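Local coordinates for protein ralf, proline/betaine transporter (Legionella pneumophila, PDB 4D7Q) that probably acts as a guanine nucleotide exchange factor, here an engineered chimera joining a Legionella Sec7 domain to a Rickettsia capping domain, at residues A[110-118]-A[255-264]. The protein carries 2 engineered substitutions. Sequence-based numbering, arbitrary orientation.
Sequences AQKIDRLVQ and KTFLSKFTGY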
ATOM      1  N   ALA A 110       3.019   3.143  -0.114  1.00 19.74           N
ATOM      2  CA  ALA A 110       2.220   4.243  -0.657  1.00 19.44           C
ATOM      3  C   ALA A 110       1.408   3.860  -1.906  1.00 23.08           C
ATOM      4  O   ALA A 110       0.227   4.193  -1.984  1.00 20.65           O
ATOM      5  CB  ALA A 110       3.103   5.433  -0.969  1.00 19.99           C
ATOM      6  N   GLN A 111       2.048   3.213  -2.888  1.00 19.73           N
ATOM      7  CA  GLN A 111       1.361   2.851  -4.149  1.00 21.01           C
ATOM      8  C   GLN A 111       0.218   1.887  -3.928  1.00 24.84           C
ATOM      9  O   GLN A 111      -0.792   1.967  -4.631  1.00 25.29           O
ATOM     10  CB  GLN A 111       2.336   2.252  -5.160  1.00 22.34           C
ATOM     11  CG  GLN A 111       3.413   3.198  -5.667  1.00 25.08           C
ATOM     12  CD  GLN A 111       4.168   2.470  -6.749  1.00 49.30           C
ATOM     13  OE1 GLN A 111       3.588   2.006  -7.732  1.00 57.85           O
ATOM     14  NE2 GLN A 111       5.432   2.214  -6.526  1.00 34.69           N
ATOM     15  N   LYS A 112       0.369   1.000  -2.917  1.00 20.97           N
ATOM     16  CA  LYS A 112      -0.642   0.033  -2.500  1.00 19.46           C
ATOM     17  C   LYS A 112      -1.825   0.746  -1.828  1.00 23.44           C
ATOM     18  O   LYS A 112      -2.974   0.515  -2.212  1.00 22.53           O
ATOM     19  CB  LYS A 112      -0.022  -1.046  -1.608  1.00 20.18           C
ATOM     20  CG  LYS A 112       0.908  -1.969  -2.386  1.00 25.57           C
ATOM     21  CD  LYS A 112       1.417  -3.126  -1.576  1.00 26.01           C
ATOM     22  CE  LYS A 112       2.228  -4.033  -2.475  1.00 24.62           C
ATOM     23  NZ  LYS A 112       3.077  -4.914  -1.655  1.00 23.64           N
ATOM     24  N   ILE A 113      -1.566   1.644  -0.863  1.00 20.20           N
ATOM     25  CA  ILE A 113      -2.682   2.388  -0.215  1.00 20.36           C
ATOM     26  C   ILE A 113      -3.424   3.274  -1.255  1.00 22.17           C
ATOM     27  O   ILE A 113      -4.644   3.441  -1.179  1.00 20.77           O
ATOM     28  CB  ILE A 113      -2.263   3.165   1.094  1.00 23.55           C
ATOM     29  CG1 ILE A 113      -3.494   3.501   1.998  1.00 25.81           C
ATOM     30  CG2 ILE A 113      -1.485   4.450   0.797  1.00 21.01           C
ATOM     31  CD1 ILE A 113      -3.974   2.386   2.867  1.00 29.08           C
ATOM     32  N   ASP A 114      -2.664   3.817  -2.226  1.00 18.68           N
ATOM     33  CA  ASP A 114      -3.161   4.636  -3.319  1.00 18.11           C
ATOM     34  C   ASP A 114      -4.148   3.819  -4.174  1.00 23.20           C
ATOM     35  O   ASP A 114      -5.242   4.295  -4.470  1.00 22.47           O
ATOM     36  CB  ASP A 114      -1.992   5.108  -4.180  1.00 20.76           C
ATOM     37  CG  ASP A 114      -2.339   6.238  -5.116  1.00 30.66           C
ATOM     38  OD1 ASP A 114      -3.254   7.001  -4.802  1.00 34.64           O
ATOM     39  OD2 ASP A 114      -1.674   6.373  -6.135  1.00 33.15           O
ATOM     40  N   ARG A 115      -3.791   2.578  -4.537  1.00 21.35           N
ATOM     41  CA  ARG A 115      -4.713   1.739  -5.317  1.00 21.42           C
ATOM     42  C   ARG A 115      -6.042   1.476  -4.584  1.00 23.48           C
ATOM     43  O   ARG A 115      -7.098   1.480  -5.212  1.00 23.10           O
ATOM     44  CB  ARG A 115      -4.040   0.451  -5.758  1.00 22.30           C
ATOM     45  CG  ARG A 115      -3.081   0.713  -6.900  1.00 22.54           C
ATOM     46  CD  ARG A 115      -2.397  -0.552  -7.373  1.00 25.68           C
ATOM     47  NE  ARG A 115      -1.154  -0.171  -8.014  1.00 32.56           N
ATOM     48  CZ  ARG A 115       0.036  -0.269  -7.450  1.00 36.46           C
ATOM     49  NH1 ARG A 115       0.172  -0.869  -6.273  1.00 23.06           N
ATOM     50  NH2 ARG A 115       1.110   0.170  -8.083  1.00 27.95           N
ATOM     51  N   LEU A 116      -5.998   1.305  -3.259  1.00 20.01           N
ATOM     52  CA  LEU A 116      -7.203   1.084  -2.454  1.00 18.89           C
ATOM     53  C   LEU A 116      -8.103   2.317  -2.402  1.00 22.94           C
ATOM     54  O   LEU A 116      -9.299   2.205  -2.568  1.00 22.31           O
ATOM     55  CB  LEU A 116      -6.816   0.626  -1.038  1.00 18.48           C
ATOM     56  CG  LEU A 116      -6.115  -0.743  -0.919  1.00 24.22           C
ATOM     57  CD1 LEU A 116      -5.939  -1.115   0.524  1.00 23.94           C
ATOM     58  CD2 LEU A 116      -6.857  -1.867  -1.699  1.00 26.78           C
ATOM     59  N   VAL A 117      -7.525   3.487  -2.189  1.00 20.31           N
ATOM     60  CA  VAL A 117      -8.263   4.745  -2.137  1.00 19.51           C
ATOM     61  C   VAL A 117      -8.855   5.048  -3.542  1.00 22.11           C
ATOM     62  O   VAL A 117     -10.024   5.408  -3.635  1.00 20.12           O
ATOM     63  CB  VAL A 117      -7.404   5.898  -1.547  1.00 22.09           C
ATOM     64  CG1 VAL A 117      -8.182   7.213  -1.494  1.00 20.91           C
ATOM     65  CG2 VAL A 117      -6.863   5.537  -0.153  1.00 21.48           C
ATOM     66  N   GLN A 118      -8.100   4.777  -4.613  1.00 19.27           N
ATOM     67  CA  GLN A 118      -8.594   4.969  -5.987  1.00 20.18           C
ATOM     68  C   GLN A 118      -9.794   4.046  -6.272  1.00 24.20           C
ATOM     69  O   GLN A 118     -10.778   4.469  -6.876  1.00 22.96           O
ATOM     70  CB  GLN A 118      -7.466   4.708  -7.003  1.00 21.77           C
ATOM     71  CG  GLN A 118      -6.406   5.822  -7.002  1.00 23.51           C
ATOM     72  CD  GLN A 118      -5.350   5.671  -8.067  1.00 39.71           C
ATOM     73  OE1 GLN A 118      -4.184   5.973  -7.847  1.00 38.23           O
ATOM     74  NE2 GLN A 118      -5.745   5.316  -9.270  1.00 38.34           N
ATOM     75  N   LYS A 255       3.804  10.666  -7.640  1.00 29.79           N
ATOM     76  CA  LYS A 255       2.936  11.819  -7.874  1.00 29.65           C
ATOM     77  C   LYS A 255       3.075  12.660  -6.609  1.00 29.57           C
ATOM     78  O   LYS A 255       3.184  12.100  -5.522  1.00 28.67           O
ATOM     79  CB  LYS A 255       1.484  11.382  -8.055  1.00 33.56           C
ATOM     80  CG  LYS A 255       1.289  10.571  -9.338  1.00 51.94           C
ATOM     81  CD  LYS A 255       0.036   9.716  -9.301  1.00 60.12           C
ATOM     82  CE  LYS A 255       0.122   8.600  -8.291  1.00 51.05           C
ATOM     83  NZ  LYS A 255      -1.151   8.496  -7.561  1.00 33.88           N
ATOM     84  N   THR A 256       3.171  13.973  -6.755  1.00 25.16           N
ATOM     85  CA  THR A 256       3.379  14.904  -5.633  1.00 24.21           C
ATOM     86  C   THR A 256       2.323  14.816  -4.560  1.00 24.12           C
ATOM     87  O   THR A 256       2.654  14.883  -3.373  1.00 21.36           O
ATOM     88  CB  THR A 256       3.540  16.334  -6.154  1.00 39.85           C
ATOM     89  OG1 THR A 256       2.536  16.537  -7.143  1.00 50.38           O
ATOM     90  CG2 THR A 256       4.903  16.568  -6.768  1.00 41.26           C
ATOM     91  N   PHE A 257       1.052  14.642  -4.970  1.00 21.05           N
ATOM     92  CA  PHE A 257      -0.075  14.509  -4.044  1.00 20.72           C
ATOM     93  C   PHE A 257       0.190  13.295  -3.116  1.00 25.41           C
ATOM     94  O   PHE A 257       0.242  13.458  -1.903  1.00 25.67           O
ATOM     95  CB  PHE A 257      -1.416  14.387  -4.826  1.00 21.56           C
ATOM     96  CG  PHE A 257      -2.631  14.224  -3.932  1.00 23.18           C
ATOM     97  CD1 PHE A 257      -2.936  12.992  -3.355  1.00 23.71           C
ATOM     98  CD2 PHE A 257      -3.442  15.312  -3.626  1.00 26.46           C
ATOM     99  CE1 PHE A 257      -4.028  12.856  -2.468  1.00 26.53           C
ATOM    100  CE2 PHE A 257      -4.536  15.170  -2.751  1.00 27.07           C
ATOM    101  CZ  PHE A 257      -4.853  13.925  -2.224  1.00 24.69           C
ATOM    102  N   LEU A 258       0.417  12.105  -3.692  1.00 23.50           N
ATOM    103  CA  LEU A 258       0.698  10.882  -2.939  1.00 23.58           C
ATOM    104  C   LEU A 258       1.900  11.025  -1.974  1.00 24.77           C
ATOM    105  O   LEU A 258       1.805  10.610  -0.837  1.00 21.63           O
ATOM    106  CB  LEU A 258       0.888   9.687  -3.893  1.00 24.14           C
ATOM    107  CG  LEU A 258       1.004   8.284  -3.224  1.00 26.69           C
ATOM    108  CD1 LEU A 258      -0.243   7.938  -2.439  1.00 26.90           C
ATOM    109  CD2 LEU A 258       1.252   7.224  -4.259  1.00 22.92           C
ATOM    110  N   SER A 259       3.013  11.608  -2.449  1.00 23.19           N
ATOM    111  CA  SER A 259       4.221  11.883  -1.680  1.00 22.42           C
ATOM    112  C   SER A 259       3.897  12.682  -0.393  1.00 26.49           C
ATOM    113  O   SER A 259       4.425  12.375   0.675  1.00 24.29           O
ATOM    114  CB  SER A 259       5.197  12.682  -2.541  1.00 25.47           C
ATOM    115  OG  SER A 259       6.492  12.615  -1.968  1.00 34.41           O
ATOM    116  N   LYS A 260       3.040  13.723  -0.511  1.00 22.57           N
ATOM    117  CA  LYS A 260       2.655  14.567   0.615  1.00 21.56           C
ATOM    118  C   LYS A 260       1.843  13.798   1.645  1.00 22.54           C
ATOM    119  O   LYS A 260       2.079  13.961   2.831  1.00 19.09           O
ATOM    120  CB  LYS A 260       1.867  15.793   0.134  1.00 21.32           C
ATOM    121  CG  LYS A 260       2.751  16.825  -0.550  1.00 23.84           C
ATOM    122  CD  LYS A 260       1.897  17.980  -1.047  1.00 29.48           C
ATOM    123  CE  LYS A 260       2.715  19.105  -1.633  1.00 27.77           C
ATOM    124  NZ  LYS A 260       1.804  20.189  -2.074  1.00 35.37           N
ATOM    125  N   PHE A 261       0.933  12.935   1.192  1.00 20.90           N
ATOM    126  CA  PHE A 261       0.065  12.176   2.090  1.00 20.56           C
ATOM    127  C   PHE A 261       0.670  10.917   2.674  1.00 22.03           C
ATOM    128  O   PHE A 261       0.121  10.364   3.620  1.00 19.35           O
ATOM    129  CB  PHE A 261      -1.327  11.937   1.440  1.00 21.50           C
ATOM    130  CG  PHE A 261      -2.280  13.119   1.576  1.00 21.55           C
ATOM    131  CD1 PHE A 261      -3.041  13.289   2.721  1.00 22.71           C
ATOM    132  CD2 PHE A 261      -2.401  14.062   0.558  1.00 21.93           C
ATOM    133  CE1 PHE A 261      -3.913  14.379   2.849  1.00 23.86           C
ATOM    134  CE2 PHE A 261      -3.275  15.151   0.684  1.00 23.42           C
ATOM    135  CZ  PHE A 261      -4.025  15.305   1.827  1.00 22.27           C
ATOM    136  N   THR A 262       1.802  10.445   2.138  1.00 19.14           N
ATOM    137  CA  THR A 262       2.384   9.187   2.644  1.00 18.41           C
ATOM    138  C   THR A 262       3.869   9.283   2.954  1.00 23.06           C
ATOM    139  O   THR A 262       4.425   8.379   3.595  1.00 22.02           O
ATOM    140  CB  THR A 262       2.227   8.073   1.589  1.00 21.03           C
ATOM    141  OG1 THR A 262       2.910   8.468   0.424  1.00 21.71           O
ATOM    142  CG2 THR A 262       0.791   7.742   1.262  1.00 18.93           C
ATOM    143  N   GLY A 263       4.506  10.339   2.458  1.00 19.21           N
ATOM    144  CA  GLY A 263       5.934  10.534   2.650  1.00 19.84           C
ATOM    145  C   GLY A 263       6.785   9.735   1.686  1.00 23.92           C
ATOM    146  O   GLY A 263       8.014   9.706   1.814  1.00 23.58           O
ATOM    147  N   TYR A 264       6.139   9.087   0.699  1.00 20.64           N
ATOM    148  CA  TYR A 264       6.829   8.294  -0.313  1.00 21.61           C
ATOM    149  C   TYR A 264       7.569   9.232  -1.228  1.00 25.94           C
ATOM    150  O   TYR A 264       6.926  10.022  -1.922  1.00 24.31           O
ATOM    151  CB  TYR A 264       5.798   7.465  -1.095  1.00 21.27           C
ATOM    152  CG  TYR A 264       6.329   6.647  -2.247  1.00 19.98           C
ATOM    153  CD1 TYR A 264       7.388   5.754  -2.068  1.00 21.85           C
ATOM    154  CD2 TYR A 264       5.673   6.637  -3.471  1.00 20.55           C
ATOM    155  CE1 TYR A 264       7.838   4.946  -3.115  1.00 22.92           C
ATOM    156  CE2 TYR A 264       6.120   5.848  -4.531  1.00 22.09           C
ATOM    157  CZ  TYR A 264       7.206   5.009  -4.351  1.00 29.57           C
ATOM    158  OH  TYR A 264       7.600   4.218  -5.395  1.00 27.24           O
TER
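A110, in the first turn of helix 110-127, sends its methyl into a notch between T262 and Y264: CB lies 3.3 Å from T262 OG1 and 3.4 Å from Y264 CB. The segment axes run at 108° to each other, and A110 meets both T262 and Y264, which opens strand 264-271. T262 OG1 is tied down by its own segment, bonding to L258 O at 2.7 Å and accepting from Y264 N in an ST turn. The I113 and T262 side chains pass each other in opposite directions, their CG2 atoms 4.0 Å apart. With CG anti to the backbone N, the Y264 ring extends beside Q111, whose amide plane is turned 27° from it; Y264 OH, whose stronger polar partner is S267, also receives a weak bond from Q111 NE2 (N-H...O 134°). On the other flank, L258 holds both methyls against the D114 side chain, CD2 being 3.6 Å from OD2. K255, at the N-cap position, curls its chain back so that NZ reaches D114 OD2 on the syn side at 2.6 Å; a PEG, probably from the crystallisation liquor, also bonds OD2, and Y139 binds OD1. The contact packs the Legionella Sec7 part against the Rickettsia capping part, a pairing created by the engineered fusion. Its chemistry implies a small apolar centre bordered by a salt bridge, which probably offsets the buried carboxylate's charge, and a weak amide-phenol bond.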